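Local coordinates for binding domain (Hc) of Paraclostridial Mosquitocidal Protein 1 (PDB 6HOX) that forms the receptor-binding part of a botulinum-like neurotoxin that targets Anopheles mosquitoes, and is responsible for directing the toxin to host nerve cells, at residues T44-Q53 with L65-Q76; N101-Y112 with E210-F218. One frame throughout, in Å; residues are numbered along the deposited sequence.

Interaction 1: residues T44-Q53 with L65-Q76; sequences TNLEVKTGVQ and LNSNENSSIIVQ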
loop_
_atom_site.group_PDB
_atom_site.type_symbol
_atom_site.label_atom_id
_atom_site.label_comp_id
_atom_site.label_asym_id
_atom_site.label_seq_id
_atom_site.Cartn_x
_atom_site.Cartn_y
_atom_site.Cartn_z
ATOM N N THR A 44 -3.974 -17.183 -22.291
ATOM C CA THR A 44 -2.617 -16.942 -22.784
ATOM C C THR A 44 -1.663 -17.967 -22.177
ATOM O O THR A 44 -1.750 -18.234 -20.987
ATOM C CB THR A 44 -2.078 -15.564 -22.390
ATOM O OG1 THR A 44 -3.061 -14.580 -22.712
ATOM C CG2 THR A 44 -0.763 -15.247 -23.067
ATOM N N ASN A 45 -0.722 -18.476 -22.982
ATOM C CA ASN A 45 0.194 -19.500 -22.518
ATOM C C ASN A 45 1.322 -18.876 -21.679
ATOM O O ASN A 45 2.050 -18.018 -22.152
ATOM C CB ASN A 45 0.786 -20.289 -23.678
ATOM C CG ASN A 45 1.548 -21.500 -23.193
ATOM O OD1 ASN A 45 2.742 -21.620 -23.451
ATOM N ND2 ASN A 45 0.874 -22.370 -22.457
ATOM N N LEU A 46 1.441 -19.335 -20.431
ATOM C CA LEU A 46 2.465 -18.897 -19.479
ATOM C C LEU A 46 3.378 -20.074 -19.163
ATOM O O LEU A 46 2.912 -21.202 -19.018
ATOM C CB LEU A 46 1.853 -18.475 -18.134
ATOM C CG LEU A 46 0.529 -17.734 -18.151
ATOM C CD1 LEU A 46 0.002 -17.615 -16.736
ATOM C CD2 LEU A 46 0.689 -16.357 -18.760
ATOM N N GLU A 47 4.641 -19.765 -18.899
ATOM C CA GLU A 47 5.541 -20.698 -18.277
ATOM C C GLU A 47 5.967 -20.100 -16.930
ATOM O O GLU A 47 6.725 -19.146 -16.876
ATOM C CB GLU A 47 6.720 -20.993 -19.204
ATOM C CG GLU A 47 7.575 -22.166 -18.734
ATOM C CD GLU A 47 8.910 -22.292 -19.453
ATOM O OE1 GLU A 47 8.874 -22.613 -20.658
ATOM O OE2 GLU A 47 9.975 -22.013 -18.820
ATOM N N VAL A 48 5.447 -20.681 -15.848
ATOM C CA VAL A 48 5.759 -20.272 -14.508
ATOM C C VAL A 48 6.803 -21.238 -13.952
ATOM O O VAL A 48 6.511 -22.419 -13.767
ATOM C CB VAL A 48 4.511 -20.263 -13.613
ATOM C CG1 VAL A 48 4.854 -19.829 -12.191
ATOM C CG2 VAL A 48 3.409 -19.401 -14.195
ATOM N N LYS A 49 8.000 -20.726 -13.672
ATOM C CA LYS A 49 9.078 -21.581 -13.198
ATOM C C LYS A 49 8.909 -21.843 -11.694
ATOM O O LYS A 49 8.161 -21.143 -11.008
ATOM C CB LYS A 49 10.421 -20.963 -13.583
ATOM C CG LYS A 49 10.660 -20.872 -15.083
ATOM C CD LYS A 49 12.117 -20.632 -15.421
ATOM C CE LYS A 49 12.996 -21.855 -15.240
ATOM N NZ LYS A 49 12.629 -22.932 -16.192
ATOM N N THR A 50 9.604 -22.875 -11.190
ATOM C CA THR A 50 9.329 -23.421 -9.849
ATOM C C THR A 50 9.835 -22.483 -8.756
ATOM O O THR A 50 9.488 -22.681 -7.607
ATOM C CB THR A 50 9.920 -24.826 -9.651
ATOM O OG1 THR A 50 11.330 -24.783 -9.869
ATOM C CG2 THR A 50 9.295 -25.832 -10.587
ATOM N N GLY A 51 10.647 -21.483 -9.119
ATOM C CA GLY A 51 11.114 -20.482 -8.155
ATOM C C GLY A 51 10.071 -19.415 -7.837
ATOM O O GLY A 51 10.272 -18.635 -6.921
ATOM N N VAL A 52 8.987 -19.346 -8.620
ATOM C CA VAL A 52 7.906 -18.384 -8.391
ATOM C C VAL A 52 7.080 -18.877 -7.195
ATOM O O VAL A 52 6.848 -20.077 -7.053
ATOM C CB VAL A 52 7.021 -18.204 -9.638
ATOM C CG1 VAL A 52 5.889 -17.211 -9.391
ATOM C CG2 VAL A 52 7.822 -17.795 -10.868
ATOM N N GLN A 53 6.642 -17.952 -6.332
ATOM C CA GLN A 53 5.803 -18.313 -5.195
ATOM C C GLN A 53 4.451 -17.596 -5.271
ATOM O O GLN A 53 4.271 -16.594 -5.974
ATOM C CB GLN A 53 6.520 -17.979 -3.887
ATOM C CG GLN A 53 7.877 -18.658 -3.759
ATOM C CD GLN A 53 8.677 -18.144 -2.590
ATOM O OE1 GLN A 53 8.606 -16.980 -2.215
ATOM N NE2 GLN A 53 9.488 -19.019 -2.022
ATOM N N LEU A 65 8.091 -12.794 -6.745
ATOM C CA LEU A 65 9.325 -13.039 -7.483
ATOM C C LEU A 65 10.527 -12.759 -6.577
ATOM O O LEU A 65 10.636 -11.679 -6.028
ATOM C CB LEU A 65 9.364 -12.102 -8.688
ATOM C CG LEU A 65 8.291 -12.330 -9.751
ATOM C CD1 LEU A 65 8.444 -11.322 -10.889
ATOM C CD2 LEU A 65 8.368 -13.740 -10.310
ATOM N N ASN A 66 11.434 -13.732 -6.484
ATOM C CA ASN A 66 12.646 -13.705 -5.677
ATOM C C ASN A 66 13.849 -13.511 -6.602
ATOM O O ASN A 66 13.718 -13.587 -7.811
ATOM C CB ASN A 66 12.787 -14.991 -4.850
ATOM C CG ASN A 66 11.680 -15.123 -3.827
ATOM O OD1 ASN A 66 11.280 -14.132 -3.213
ATOM N ND2 ASN A 66 11.166 -16.330 -3.641
ATOM N N SER A 67 15.026 -13.291 -6.010
ATOM C CA SER A 67 16.246 -13.003 -6.765
ATOM C C SER A 67 17.014 -14.295 -7.077
ATOM O O SER A 67 18.183 -14.425 -6.728
ATOM C CB SER A 67 17.104 -12.018 -6.029
ATOM O OG SER A 67 16.503 -10.734 -6.041
ATOM N N ASN A 68 16.338 -15.264 -7.694
ATOM C CA ASN A 68 17.020 -16.478 -8.194
ATOM C C ASN A 68 16.483 -16.815 -9.585
ATOM O O ASN A 68 15.407 -16.330 -9.976
ATOM C CB ASN A 68 16.870 -17.671 -7.253
ATOM C CG ASN A 68 15.431 -18.102 -7.123
ATOM O OD1 ASN A 68 14.901 -18.764 -8.015
ATOM N ND2 ASN A 68 14.791 -17.695 -6.037
ATOM N N GLU A 69 17.249 -17.655 -10.294
ATOM C CA GLU A 69 17.087 -17.915 -11.725
ATOM C C GLU A 69 15.796 -18.690 -11.995
ATOM O O GLU A 69 15.226 -18.559 -13.044
ATOM C CB GLU A 69 18.292 -18.683 -12.270
ATOM C CG GLU A 69 19.529 -17.827 -12.364
ATOM C CD GLU A 69 19.326 -16.639 -13.288
ATOM O OE1 GLU A 69 19.113 -16.866 -14.493
ATOM O OE2 GLU A 69 19.320 -15.499 -12.784
ATOM N N ASN A 70 15.307 -19.430 -11.008
ATOM C CA ASN A 70 14.100 -20.209 -11.177
ATOM C C ASN A 70 12.836 -19.382 -10.921
ATOM O O ASN A 70 11.737 -19.901 -11.063
ATOM C CB ASN A 70 14.135 -21.442 -10.282
ATOM C CG ASN A 70 14.814 -22.579 -11.002
ATOM O OD1 ASN A 70 14.588 -22.765 -12.198
ATOM N ND2 ASN A 70 15.662 -23.308 -10.299
ATOM N N SER A 71 12.995 -18.118 -10.525
ATOM C CA SER A 71 11.871 -17.276 -10.164
ATOM C C SER A 71 11.546 -16.337 -11.329
ATOM O O SER A 71 11.891 -15.159 -11.306
ATOM C CB SER A 71 12.159 -16.536 -8.876
ATOM O OG SER A 71 10.947 -16.146 -8.242
ATOM N N SER A 72 10.865 -16.872 -12.341
ATOM C CA SER A 72 10.496 -16.113 -13.511
ATOM C C SER A 72 9.221 -16.684 -14.129
ATOM O O SER A 72 8.911 -17.873 -13.926
ATOM C CB SER A 72 11.600 -16.117 -14.519
ATOM O OG SER A 72 11.725 -17.414 -15.088
ATOM N N ILE A 73 8.506 -15.815 -14.866
ATOM C CA ILE A 73 7.375 -16.140 -15.687
ATOM C C ILE A 73 7.655 -15.610 -17.100
ATOM O O ILE A 73 8.020 -14.440 -17.281
ATOM C CB ILE A 73 6.064 -15.552 -15.130
ATOM C CG1 ILE A 73 5.859 -15.888 -13.660
ATOM C CG2 ILE A 73 4.857 -15.989 -15.957
ATOM C CD1 ILE A 73 4.728 -15.109 -13.019
ATOM N N ILE A 74 7.488 -16.494 -18.085
ATOM C CA ILE A 74 7.697 -16.214 -19.488
ATOM C C ILE A 74 6.357 -16.328 -20.207
ATOM O O ILE A 74 5.655 -17.335 -20.107
ATOM C CB ILE A 74 8.740 -17.195 -20.057
ATOM C CG1 ILE A 74 10.013 -17.160 -19.201
ATOM C CG2 ILE A 74 8.981 -16.938 -21.541
ATOM C CD1 ILE A 74 11.282 -17.616 -19.884
ATOM N N VAL A 75 6.012 -15.276 -20.941
ATOM C CA VAL A 75 4.783 -15.202 -21.669
ATOM C C VAL A 75 5.146 -14.977 -23.133
ATOM O O VAL A 75 5.706 -13.931 -23.477
ATOM C CB VAL A 75 3.900 -14.068 -21.128
ATOM C CG1 VAL A 75 2.538 -14.051 -21.808
ATOM C CG2 VAL A 75 3.766 -14.144 -19.607
ATOM N N GLN A 76 4.849 -15.975 -23.972
ATOM C CA GLN A 76 4.937 -15.837 -25.415
ATOM C C GLN A 76 3.840 -14.862 -25.844
ATOM O O GLN A 76 2.710 -14.958 -25.384
ATOM C CB GLN A 76 4.764 -17.186 -26.129
ATOM C CG GLN A 76 5.854 -18.207 -25.834
ATOM C CD GLN A 76 7.253 -17.669 -26.023
ATOM O OE1 GLN A 76 7.597 -17.105 -27.068
ATOM N NE2 GLN A 76 8.074 -17.835 -24.996
HETATM O O HOH W 1 12.179 -18.516 -5.068
#
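K49 lies across N70 at about a right angle, and its first carbons do most of the touching: CB sits 3.0 Å from the N70 carbonyl O. With CG beside its own backbone N (chi1 -64°), the chain then runs past S72, where CD comes within 3.3 Å of OG, before CE passes N70 OD1. The chain bends at its last two torsions, and the ammonium ends up in a long salt bridge with E47 OE2 of its own segment. Alongside, K49 N donates to S72 O at 3.0 Å. N70 O has a second neighbour: G51 N donates to the same oxygen at 2.7 Å, a bent bond that brings the turn K49-V52 against the turn N68-S71. V52 makes the apolar part: CG2 is the branch that touches, 3.2 Å from S72 O and 3.9 Å from I73 CG1, with L65 CD2 also against it and I63 of strand 61-66 nearby. Away from the turns the contact changes character. On one flank strands 46-48 and 73-75 pair antiparallel, E47 and I74 forming a hydrogen-bonded pair, each N donating to the other's O; 46-48 is an outer strand and 73-75 the middle one of a three-stranded sheet completed by 205-207, in the lectin-like N-terminal receptor-binding region. On the other, N66 ND2 meets Q53 OE1 at 3.0 Å from above the Q53 carbonyl plane, the two amides being perpendicular; a water joins that N66 nitrogen to G51 O and N68 ND2, while N66 OD1 is taken by R64. The specific bonds are thus largely main-chain ones: backbone geometry sets the pairing, while K49 adds packing through its methylenes and V52 through its contacts with I73 and L65.

Interaction 2: residues N101-Y112 with E210-F218; sequences NKNDFIDLGIEY and EGNRNKNQF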
loop_
_atom_site.group_PDB
_atom_site.type_symbol
_atom_site.label_atom_id
_atom_site.label_comp_id
_atom_site.label_asym_id
_atom_site.label_seq_id
_atom_site.Cartn_x
_atom_site.Cartn_y
_atom_site.Cartn_z
ATOM N N ASN A 101 16.269 -0.186 1.886
ATOM C CA ASN A 101 17.128 -0.659 2.954
ATOM C C ASN A 101 18.586 -0.588 2.479
ATOM O O ASN A 101 18.845 -0.305 1.304
ATOM C CB ASN A 101 16.697 -2.054 3.422
ATOM C CG ASN A 101 16.669 -3.080 2.312
ATOM O OD1 ASN A 101 17.692 -3.696 2.042
ATOM N ND2 ASN A 101 15.514 -3.272 1.670
ATOM N N LYS A 102 19.518 -0.846 3.409
ATOM C CA LYS A 102 20.951 -0.740 3.165
ATOM C C LYS A 102 21.371 -1.751 2.083
ATOM O O LYS A 102 22.195 -1.431 1.232
ATOM C CB LYS A 102 21.719 -0.890 4.482
ATOM C CG LYS A 102 21.657 0.350 5.369
ATOM C CD LYS A 102 22.148 0.135 6.790
ATOM C CE LYS A 102 22.044 1.388 7.643
ATOM N NZ LYS A 102 22.783 1.249 8.926
ATOM N N ASN A 103 20.766 -2.944 2.070
ATOM C CA ASN A 103 21.105 -3.963 1.058
ATOM C C ASN A 103 20.857 -3.441 -0.363
ATOM O O ASN A 103 21.566 -3.864 -1.278
ATOM C CB ASN A 103 20.351 -5.279 1.239
ATOM C CG ASN A 103 20.574 -5.890 2.600
ATOM O OD1 ASN A 103 20.299 -5.252 3.616
ATOM N ND2 ASN A 103 21.051 -7.122 2.632
ATOM N N ASP A 104 19.880 -2.533 -0.531
ATOM C CA ASP A 104 19.530 -1.958 -1.818
ATOM C C ASP A 104 20.603 -1.005 -2.355
ATOM O O ASP A 104 20.555 -0.652 -3.536
ATOM C CB ASP A 104 18.234 -1.157 -1.765
ATOM C CG ASP A 104 16.987 -1.990 -1.535
ATOM O OD1 ASP A 104 16.976 -3.197 -1.929
ATOM O OD2 ASP A 104 16.030 -1.416 -0.970
ATOM N N PHE A 105 21.534 -0.553 -1.505
ATOM C CA PHE A 105 22.484 0.500 -1.894
ATOM C C PHE A 105 23.602 -0.106 -2.754
ATOM O O PHE A 105 24.295 0.616 -3.463
ATOM C CB PHE A 105 22.966 1.276 -0.665
ATOM C CG PHE A 105 22.091 2.448 -0.291
ATOM C CD1 PHE A 105 20.861 2.254 0.313
ATOM C CD2 PHE A 105 22.487 3.753 -0.562
ATOM C CE1 PHE A 105 20.054 3.331 0.649
ATOM C CE2 PHE A 105 21.683 4.832 -0.223
ATOM C CZ PHE A 105 20.466 4.618 0.386
ATOM N N ILE A 106 23.737 -1.437 -2.725
ATOM C CA ILE A 106 24.634 -2.157 -3.615
ATOM C C ILE A 106 24.183 -1.971 -5.073
ATOM O O ILE A 106 24.959 -2.206 -5.973
ATOM C CB ILE A 106 24.735 -3.650 -3.247
ATOM C CG1 ILE A 106 25.961 -4.297 -3.898
ATOM C CG2 ILE A 106 23.467 -4.404 -3.619
ATOM C CD1 ILE A 106 26.124 -5.768 -3.585
ATOM N N ASP A 107 22.933 -1.542 -5.278
ATOM C CA ASP A 107 22.356 -1.320 -6.589
ATOM C C ASP A 107 22.117 0.175 -6.824
ATOM O O ASP A 107 21.333 0.545 -7.699
ATOM C CB ASP A 107 21.045 -2.100 -6.734
ATOM C CG ASP A 107 21.269 -3.591 -6.801
ATOM O OD1 ASP A 107 22.221 -3.997 -7.505
ATOM O OD2 ASP A 107 20.504 -4.332 -6.143
ATOM N N LEU A 108 22.813 1.029 -6.066
ATOM C CA LEU A 108 22.659 2.468 -6.183
ATOM C C LEU A 108 23.004 2.868 -7.623
ATOM O O LEU A 108 24.017 2.443 -8.152
ATOM C CB LEU A 108 23.575 3.143 -5.154
ATOM C CG LEU A 108 23.526 4.671 -5.073
ATOM C CD1 LEU A 108 22.113 5.208 -5.221
ATOM C CD2 LEU A 108 24.122 5.156 -3.762
ATOM N N GLY A 109 22.101 3.619 -8.265
ATOM C CA GLY A 109 22.324 4.169 -9.590
ATOM C C GLY A 109 22.216 3.130 -10.698
ATOM O O GLY A 109 22.387 3.481 -11.873
ATOM N N ILE A 110 21.898 1.876 -10.342
ATOM C CA ILE A 110 21.807 0.762 -11.306
ATOM C C ILE A 110 20.332 0.376 -11.504
ATOM O O ILE A 110 19.680 -0.034 -10.543
ATOM C CB ILE A 110 22.647 -0.433 -10.812
ATOM C CG1 ILE A 110 24.135 -0.075 -10.711
ATOM C CG2 ILE A 110 22.431 -1.662 -11.687
ATOM C CD1 ILE A 110 24.852 -0.803 -9.600
ATOM N N GLU A 111 19.827 0.529 -12.738
ATOM C CA GLU A 111 18.494 0.052 -13.155
ATOM C C GLU A 111 18.517 -1.475 -13.204
ATOM O O GLU A 111 19.425 -2.022 -13.778
ATOM C CB GLU A 111 18.112 0.430 -14.587
ATOM C CG GLU A 111 17.673 1.850 -14.792
ATOM C CD GLU A 111 17.078 2.121 -16.170
ATOM O OE1 GLU A 111 16.609 1.163 -16.827
ATOM O OE2 GLU A 111 17.056 3.296 -16.571
ATOM N N TYR A 112 17.485 -2.141 -12.684
ATOM C CA TYR A 112 17.349 -3.568 -12.917
ATOM C C TYR A 112 15.903 -3.909 -13.303
ATOM O O TYR A 112 14.953 -3.223 -12.913
ATOM C CB TYR A 112 17.911 -4.383 -11.753
ATOM C CG TYR A 112 17.311 -4.139 -10.389
ATOM C CD1 TYR A 112 16.153 -4.778 -9.968
ATOM C CD2 TYR A 112 17.935 -3.290 -9.492
ATOM C CE1 TYR A 112 15.627 -4.565 -8.700
ATOM C CE2 TYR A 112 17.420 -3.057 -8.223
ATOM C CZ TYR A 112 16.268 -3.701 -7.821
ATOM O OH TYR A 112 15.802 -3.463 -6.559
ATOM N N GLU A 210 16.101 -9.002 -12.825
ATOM C CA GLU A 210 17.314 -9.232 -13.607
ATOM C C GLU A 210 18.227 -8.017 -13.491
ATOM O O GLU A 210 17.852 -6.951 -13.936
ATOM C CB GLU A 210 16.957 -9.505 -15.070
ATOM C CG GLU A 210 18.116 -10.033 -15.894
ATOM C CD GLU A 210 18.626 -11.376 -15.398
ATOM O OE1 GLU A 210 17.864 -12.364 -15.444
ATOM O OE2 GLU A 210 19.755 -11.413 -14.905
ATOM N N GLY A 211 19.432 -8.214 -12.942
ATOM C CA GLY A 211 20.468 -7.172 -12.911
ATOM C C GLY A 211 20.761 -6.659 -11.508
ATOM O O GLY A 211 21.722 -5.926 -11.315
ATOM N N ASN A 212 19.950 -7.069 -10.528
ATOM C CA ASN A 212 20.081 -6.620 -9.142
ATOM C C ASN A 212 21.177 -7.438 -8.432
ATOM O O ASN A 212 21.161 -8.664 -8.471
ATOM C CB ASN A 212 18.739 -6.704 -8.410
ATOM C CG ASN A 212 18.141 -8.090 -8.410
ATOM O OD1 ASN A 212 17.942 -8.688 -9.469
ATOM N ND2 ASN A 212 17.865 -8.612 -7.223
ATOM N N ARG A 213 22.140 -6.753 -7.798
ATOM C CA ARG A 213 23.170 -7.442 -7.003
ATOM C C ARG A 213 22.629 -7.755 -5.601
ATOM O O ARG A 213 23.116 -8.686 -4.947
ATOM C CB ARG A 213 24.454 -6.619 -6.951
ATOM C CG ARG A 213 25.261 -6.665 -8.241
ATOM C CD ARG A 213 26.406 -5.676 -8.199
ATOM N NE ARG A 213 26.735 -5.161 -9.521
ATOM C CZ ARG A 213 25.963 -4.330 -10.216
ATOM N NH1 ARG A 213 24.789 -3.956 -9.731
ATOM N NH2 ARG A 213 26.358 -3.893 -11.398
ATOM N N ASN A 214 21.618 -7.000 -5.152
ATOM C CA ASN A 214 20.932 -7.278 -3.867
ATOM C C ASN A 214 19.994 -8.472 -4.050
ATOM O O ASN A 214 18.856 -8.304 -4.492
ATOM C CB ASN A 214 20.146 -6.069 -3.336
ATOM C CG ASN A 214 19.323 -6.405 -2.110
ATOM O OD1 ASN A 214 19.508 -7.459 -1.516
ATOM N ND2 ASN A 214 18.383 -5.546 -1.742
ATOM N N LYS A 215 20.453 -9.660 -3.651
ATOM C CA LYS A 215 19.743 -10.902 -3.906
ATOM C C LYS A 215 18.720 -11.196 -2.810
ATOM O O LYS A 215 18.065 -12.221 -2.846
ATOM C CB LYS A 215 20.740 -12.056 -4.026
ATOM C CG LYS A 215 21.743 -11.911 -5.167
ATOM C CD LYS A 215 21.140 -11.649 -6.523
ATOM C CE LYS A 215 22.099 -11.940 -7.659
ATOM N NZ LYS A 215 21.589 -11.405 -8.941
ATOM N N ASN A 216 18.615 -10.318 -1.816
ATOM C CA ASN A 216 17.537 -10.384 -0.853
ATOM C C ASN A 216 16.278 -9.722 -1.434
ATOM O O ASN A 216 15.215 -9.871 -0.884
ATOM C CB ASN A 216 17.968 -9.771 0.476
ATOM C CG ASN A 216 19.099 -10.551 1.115
ATOM O OD1 ASN A 216 18.981 -11.755 1.327
ATOM N ND2 ASN A 216 20.208 -9.892 1.390
ATOM N N GLN A 217 16.406 -8.997 -2.554
ATOM C CA GLN A 217 15.258 -8.320 -3.152
ATOM C C GLN A 217 14.223 -9.350 -3.609
ATOM O O GLN A 217 14.554 -10.447 -4.108
ATOM C CB GLN A 217 15.684 -7.438 -4.326
ATOM C CG GLN A 217 14.585 -6.538 -4.875
ATOM C CD GLN A 217 14.017 -5.563 -3.871
ATOM O OE1 GLN A 217 13.527 -5.947 -2.806
ATOM N NE2 GLN A 217 13.995 -4.295 -4.240
ATOM N N PHE A 218 12.956 -8.985 -3.409
ATOM C CA PHE A 218 11.819 -9.759 -3.855
ATOM C C PHE A 218 10.674 -8.785 -4.120
ATOM O O PHE A 218 10.571 -7.734 -3.485
ATOM C CB PHE A 218 11.443 -10.830 -2.825
ATOM C CG PHE A 218 10.864 -10.305 -1.524
ATOM C CD1 PHE A 218 11.686 -9.832 -0.514
ATOM C CD2 PHE A 218 9.492 -10.279 -1.313
ATOM C CE1 PHE A 218 11.149 -9.353 0.676
ATOM C CE2 PHE A 218 8.953 -9.823 -0.117
ATOM C CZ PHE A 218 9.786 -9.345 0.872
HETATM O O HOH W 2 15.118 -4.877 -0.854
HETATM O O HOH W 3 16.798 -6.514 0.933
HETATM O O HOH W 4 13.588 -2.016 -2.164
#
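Y112 reaches from the start of strand 112-113 into the loop 210-218, meeting it along its whole length. CB rests 3.4 Å from the carbonyl O of E210, beside G211. The ring leaves CB between backbone N and carbonyl carbon (chi1 58°), which lays one face under N212: N212 CB sits 3.5 Å from the centroid of the Y112 ring, 9° off the normal, a well-centred CH-pi contact. At the tip, OH accepts a hydrogen bond from Q217 NE2 at 3.1 Å, lying near the plane of that amide. Beside the ring, the D107 carboxylate grips two successive amides on its syn sides, OD1 taking R213 N at 2.8 Å and OD2 taking N214 N at 3.1 Å. A weak salt bridge from R213 NH1 to D107 OD1 adds to the hold. N214 in turn gives D104 OD1 a weak bond through ND2, while its OD1 accepts from N216 N. Two stretches are thereby fastened side by side, the 3-10 segment 102-106 in the loop after strand 89-96 and the Asx turn at N214 just before strand 218-227, in loops between strands of the lectin-like HCN subdomain.

Interactions 1 and 2 lie with centres about 19 Å apart in the N-terminal half of the receptor-binding domain, and they touch through S67. S67 OG is 2.8 Å from both Q217 O and N212 ND2, two probable hydrogen bonds, so the turn after strand 61-66 is tied to the 210-218 loop, whose N212 and Q217 also meet Y112. N66 OD1 packs 3.3 Å from F218 CB, and R64 serves both, bonding N66 and lying in cation-pi contact with F218. K208 likewise makes salt bridges to E69 and E210. Neither contact includes a bound ligand; together they join neighbouring loops of one subdomain.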